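Local coordinates for Alpha/beta hydrolase (PDB 6KSU), which probably cyclises non-ribosomal peptides by heterochiral macrolactam formation, acting as a penicillin-binding-protein-like peptide cyclase of the beta-lactamase family, at residues Tyr423-Val434 / Leu443-Arg451. Residues are numbered along the deposited sequence; the frame is centred on the assembly and turned at random.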
loop_
_atom_site.group_PDB
_atom_site.type_symbol
_atom_site.label_atom_id
_atom_site.label_comp_id
_atom_site.label_asym_id
_atom_site.label_seq_id
_atom_site.Cartn_x
_atom_site.Cartn_y
_atom_site.Cartn_z
ATOM N N TYR A 423 4.764 -18.998 -18.894
ATOM C CA TYR A 423 5.794 -17.988 -19.106
ATOM C C TYR A 423 7.137 -18.677 -19.381
ATOM O O TYR A 423 7.473 -19.678 -18.744
ATOM C CB TYR A 423 5.953 -17.045 -17.896
ATOM C CG TYR A 423 4.738 -16.277 -17.362
ATOM C CD1 TYR A 423 4.652 -14.883 -17.483
ATOM C CD2 TYR A 423 3.721 -16.931 -16.680
ATOM C CE1 TYR A 423 3.554 -14.177 -16.965
ATOM C CE2 TYR A 423 2.634 -16.233 -16.144
ATOM C CZ TYR A 423 2.551 -14.871 -16.297
ATOM O OH TYR A 423 1.469 -14.217 -15.764
ATOM N N ARG A 424 7.904 -18.151 -20.332
ATOM C CA ARG A 424 9.287 -18.594 -20.447
ATOM C C ARG A 424 10.117 -17.956 -19.330
ATOM O O ARG A 424 10.081 -16.734 -19.134
ATOM C CB ARG A 424 9.868 -18.251 -21.820
ATOM C CG ARG A 424 9.004 -18.677 -23.013
ATOM C CD ARG A 424 9.852 -18.909 -24.265
ATOM N NE ARG A 424 10.832 -19.981 -24.040
ATOM C CZ ARG A 424 10.836 -21.173 -24.652
ATOM N NH1 ARG A 424 9.909 -21.483 -25.560
ATOM N NH2 ARG A 424 11.778 -22.064 -24.351
ATOM N N LEU A 425 10.867 -18.785 -18.600
ATOM C CA LEU A 425 11.583 -18.358 -17.398
ATOM C C LEU A 425 13.071 -18.232 -17.698
ATOM O O LEU A 425 13.726 -19.231 -17.992
ATOM C CB LEU A 425 11.367 -19.354 -16.259
ATOM C CG LEU A 425 11.866 -18.949 -14.861
ATOM C CD1 LEU A 425 11.244 -17.605 -14.434
ATOM C CD2 LEU A 425 11.492 -20.005 -13.879
ATOM N N SER A 426 13.600 -17.021 -17.630
ATOM C CA SER A 426 15.029 -16.793 -17.785
ATOM C C SER A 426 15.634 -16.559 -16.416
ATOM O O SER A 426 15.184 -15.669 -15.682
ATOM C CB SER A 426 15.328 -15.592 -18.674
ATOM O OG SER A 426 14.987 -15.864 -19.998
ATOM N N LEU A 427 16.640 -17.362 -16.075
ATOM C CA LEU A 427 17.366 -17.214 -14.820
ATOM C C LEU A 427 18.573 -16.317 -15.043
ATOM O O LEU A 427 19.294 -16.477 -16.035
ATOM C CB LEU A 427 17.811 -18.576 -14.296
ATOM C CG LEU A 427 16.710 -19.501 -13.780
ATOM C CD1 LEU A 427 17.317 -20.688 -13.092
ATOM C CD2 LEU A 427 15.771 -18.747 -12.839
ATOM N N HIS A 428 18.788 -15.374 -14.127
ATOM C CA HIS A 428 19.828 -14.360 -14.263
ATOM C C HIS A 428 20.665 -14.321 -12.993
ATOM O O HIS A 428 20.369 -15.002 -12.008
ATOM C CB HIS A 428 19.225 -12.978 -14.556
ATOM C CG HIS A 428 18.856 -12.783 -15.990
ATOM N ND1 HIS A 428 17.576 -12.983 -16.462
ATOM C CD2 HIS A 428 19.604 -12.449 -17.067
ATOM C CE1 HIS A 428 17.546 -12.756 -17.762
ATOM N NE2 HIS A 428 18.768 -12.443 -18.157
ATOM N N GLU A 429 21.709 -13.496 -13.019
ATOM C CA GLU A 429 22.617 -13.394 -11.886
ATOM C C GLU A 429 21.945 -12.678 -10.717
ATOM O O GLU A 429 20.920 -12.006 -10.868
ATOM C CB GLU A 429 23.902 -12.672 -12.297
ATOM C CG GLU A 429 24.898 -13.600 -13.029
ATOM C CD GLU A 429 26.201 -12.913 -13.423
ATOM O OE1 GLU A 429 26.944 -12.469 -12.518
ATOM O OE2 GLU A 429 26.492 -12.832 -14.639
ATOM N N ASP A 430 22.539 -12.841 -9.533
ATOM C CA ASP A 430 21.991 -12.319 -8.281
ATOM C C ASP A 430 20.619 -12.919 -7.968
ATOM O O ASP A 430 19.812 -12.309 -7.250
ATOM C CB ASP A 430 21.922 -10.788 -8.289
ATOM C CG ASP A 430 23.295 -10.140 -8.417
ATOM O OD1 ASP A 430 24.263 -10.643 -7.791
ATOM O OD2 ASP A 430 23.408 -9.131 -9.154
ATOM N N ASP A 431 20.361 -14.123 -8.491
ATOM C CA ASP A 431 19.105 -14.853 -8.298
ATOM C C ASP A 431 17.906 -14.097 -8.883
ATOM O O ASP A 431 16.768 -14.293 -8.453
ATOM C CB ASP A 431 18.854 -15.179 -6.810
ATOM C CG ASP A 431 19.626 -16.427 -6.311
ATOM O OD1 ASP A 431 19.820 -16.551 -5.081
ATOM O OD2 ASP A 431 20.035 -17.284 -7.127
ATOM N N LEU A 432 18.132 -13.234 -9.868
ATOM C CA LEU A 432 17.027 -12.592 -10.556
ATOM C C LEU A 432 16.403 -13.532 -11.586
ATOM O O LEU A 432 16.997 -14.525 -12.006
ATOM C CB LEU A 432 17.500 -11.315 -11.249
ATOM C CG LEU A 432 17.540 -10.058 -10.384
ATOM C CD1 LEU A 432 18.737 -9.177 -10.745
ATOM C CD2 LEU A 432 16.227 -9.314 -10.559
ATOM N N PHE A 433 15.185 -13.192 -12.003
ATOM C CA PHE A 433 14.548 -13.924 -13.082
ATOM C C PHE A 433 13.538 -13.028 -13.762
ATOM O O PHE A 433 12.909 -12.169 -13.130
ATOM C CB PHE A 433 13.842 -15.194 -12.605
ATOM C CG PHE A 433 12.559 -14.948 -11.856
ATOM C CD1 PHE A 433 12.526 -15.034 -10.471
ATOM C CD2 PHE A 433 11.373 -14.661 -12.533
ATOM C CE1 PHE A 433 11.354 -14.845 -9.783
ATOM C CE2 PHE A 433 10.200 -14.443 -11.844
ATOM C CZ PHE A 433 10.182 -14.539 -10.476
ATOM N N VAL A 434 13.362 -13.272 -15.051
ATOM C CA VAL A 434 12.322 -12.640 -15.845
ATOM C C VAL A 434 11.490 -13.745 -16.482
ATOM O O VAL A 434 12.043 -14.681 -17.081
ATOM C CB VAL A 434 12.931 -11.720 -16.908
ATOM C CG1 VAL A 434 11.857 -11.210 -17.873
ATOM C CG2 VAL A 434 13.651 -10.577 -16.236
ATOM N N LEU A 443 1.188 -9.430 -18.432
ATOM C CA LEU A 443 2.452 -8.771 -18.144
ATOM C C LEU A 443 3.541 -9.791 -17.816
ATOM O O LEU A 443 3.263 -10.847 -17.230
ATOM C CB LEU A 443 2.286 -7.816 -16.986
ATOM C CG LEU A 443 1.169 -6.788 -17.158
ATOM C CD1 LEU A 443 0.761 -6.202 -15.798
ATOM C CD2 LEU A 443 1.595 -5.698 -18.151
ATOM N N PRO A 444 4.781 -9.499 -18.198
ATOM C CA PRO A 444 5.902 -10.337 -17.760
ATOM C C PRO A 444 6.182 -10.109 -16.283
ATOM O O PRO A 444 5.741 -9.122 -15.694
ATOM C CB PRO A 444 7.073 -9.865 -18.633
ATOM C CG PRO A 444 6.720 -8.434 -18.968
ATOM C CD PRO A 444 5.218 -8.380 -19.048
ATOM N N ILE A 445 6.931 -11.036 -15.683
ATOM C CA ILE A 445 7.195 -11.021 -14.241
ATOM C C ILE A 445 8.696 -10.948 -14.011
ATOM O O ILE A 445 9.427 -11.893 -14.330
ATOM C CB ILE A 445 6.596 -12.239 -13.526
ATOM C CG1 ILE A 445 5.060 -12.255 -13.682
ATOM C CG2 ILE A 445 7.000 -12.233 -12.059
ATOM C CD1 ILE A 445 4.397 -13.527 -13.163
ATOM N N THR A 446 9.162 -9.837 -13.447
ATOM C CA THR A 446 10.516 -9.761 -12.919
ATOM C C THR A 446 10.483 -9.990 -11.417
ATOM O O THR A 446 9.794 -9.274 -10.689
ATOM C CB THR A 446 11.178 -8.425 -13.223
ATOM O OG1 THR A 446 11.422 -8.337 -14.630
ATOM C CG2 THR A 446 12.503 -8.316 -12.451
ATOM N N GLY A 447 11.217 -10.997 -10.964
ATOM C CA GLY A 447 11.294 -11.298 -9.560
ATOM C C GLY A 447 12.677 -11.803 -9.198
ATOM O O GLY A 447 13.612 -11.688 -9.992
ATOM N N ARG A 448 12.820 -12.348 -7.993
ATOM C CA ARG A 448 14.049 -13.012 -7.579
ATOM C C ARG A 448 13.715 -14.252 -6.764
ATOM O O ARG A 448 12.620 -14.402 -6.221
ATOM C CB ARG A 448 14.972 -12.113 -6.755
ATOM C CG ARG A 448 14.396 -11.732 -5.375
ATOM C CD ARG A 448 15.424 -10.998 -4.551
ATOM N NE ARG A 448 14.898 -10.634 -3.250
ATOM C CZ ARG A 448 15.570 -9.928 -2.349
ATOM N NH1 ARG A 448 16.800 -9.504 -2.607
ATOM N NH2 ARG A 448 15.001 -9.646 -1.186
ATOM N N PHE A 449 14.669 -15.165 -6.740
ATOM C CA PHE A 449 14.682 -16.264 -5.788
ATOM C C PHE A 449 15.453 -15.868 -4.543
ATOM O O PHE A 449 16.375 -15.049 -4.586
ATOM C CB PHE A 449 15.292 -17.510 -6.420
ATOM C CG PHE A 449 14.513 -17.991 -7.597
ATOM C CD1 PHE A 449 13.406 -18.791 -7.414
ATOM C CD2 PHE A 449 14.834 -17.569 -8.870
ATOM C CE1 PHE A 449 12.662 -19.204 -8.500
ATOM C CE2 PHE A 449 14.095 -17.973 -9.952
ATOM C CZ PHE A 449 13.010 -18.790 -9.769
ATOM N N VAL A 450 15.049 -16.448 -3.425
ATOM C CA VAL A 450 15.670 -16.193 -2.134
ATOM C C VAL A 450 15.991 -17.533 -1.485
ATOM O O VAL A 450 15.154 -18.445 -1.484
ATOM C CB VAL A 450 14.758 -15.338 -1.230
ATOM C CG1 VAL A 450 15.434 -15.055 0.114
ATOM C CG2 VAL A 450 14.418 -14.048 -1.947
ATOM N N ARG A 451 17.206 -17.649 -0.963
ATOM C CA ARG A 451 17.664 -18.794 -0.190
ATOM C C ARG A 451 17.736 -18.413 1.283
ATOM O O ARG A 451 17.972 -17.250 1.626
ATOM C CB ARG A 451 19.054 -19.256 -0.647
ATOM C CG ARG A 451 19.136 -19.684 -2.115
ATOM C CD ARG A 451 20.574 -19.751 -2.639
ATOM N NE ARG A 451 20.620 -19.495 -4.074
ATOM C CZ ARG A 451 20.419 -20.430 -4.996
ATOM N NH1 ARG A 451 20.158 -21.673 -4.609
ATOM N NH2 ARG A 451 20.463 -20.125 -6.294
HETATM O O HOH W 1 19.092 -15.824 -2.069
#
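Backbone pairing between Phe-433 and Gly-447 sets the register: Phe-433 N bonds to Gly-447 O and Gly-447 N to Phe-433 O, both at 3.0 Å, and a third bond runs from Phe-449 N to Asp-431 O at 2.8 Å. Arg-448 CA adds a CA-H...O contact to that same Asp-431 oxygen.

Apolar contacts cover one face of the hairpin and reach strand 420-427. With CG wedged between its backbone N and carbonyl carbon (chi1 73°), the Phe-433 ring swings across the partner strand, one face lying over Gly-447, whose CA makes a CH-pi contact 3.8 Å from the ring centroid. The Phe-449 ring meets it obliquely, planes 48° apart, while Leu-427 CD2 also touches Phe-449 CE2. Strands 432-437 and 445-451 form an antiparallel hairpin of the closed C-terminal beta-barrel, with strand 420-427 on the far flank of 432-437; Leu-461, on strand 458-463 beyond 445-451, also packs against Phe-433. Ile-445 CD1 lies over a face of the Tyr-423 ring, whose OH is hydrogen-bonded with Arg-417 NH1.

A salt bridge joins Asp-431, in the loop between strands 420-427 and 432-437, to Arg-451. The guanidinium comes side-on, NE to OD1 at 3.2 Å and NH2 to OD2 at 3.0 Å, both from the syn side but somewhat out of the carboxylate plane; carboxylate and guanidinium planes are 42° apart. A water links Asp-431 OD1 to Arg-451 N.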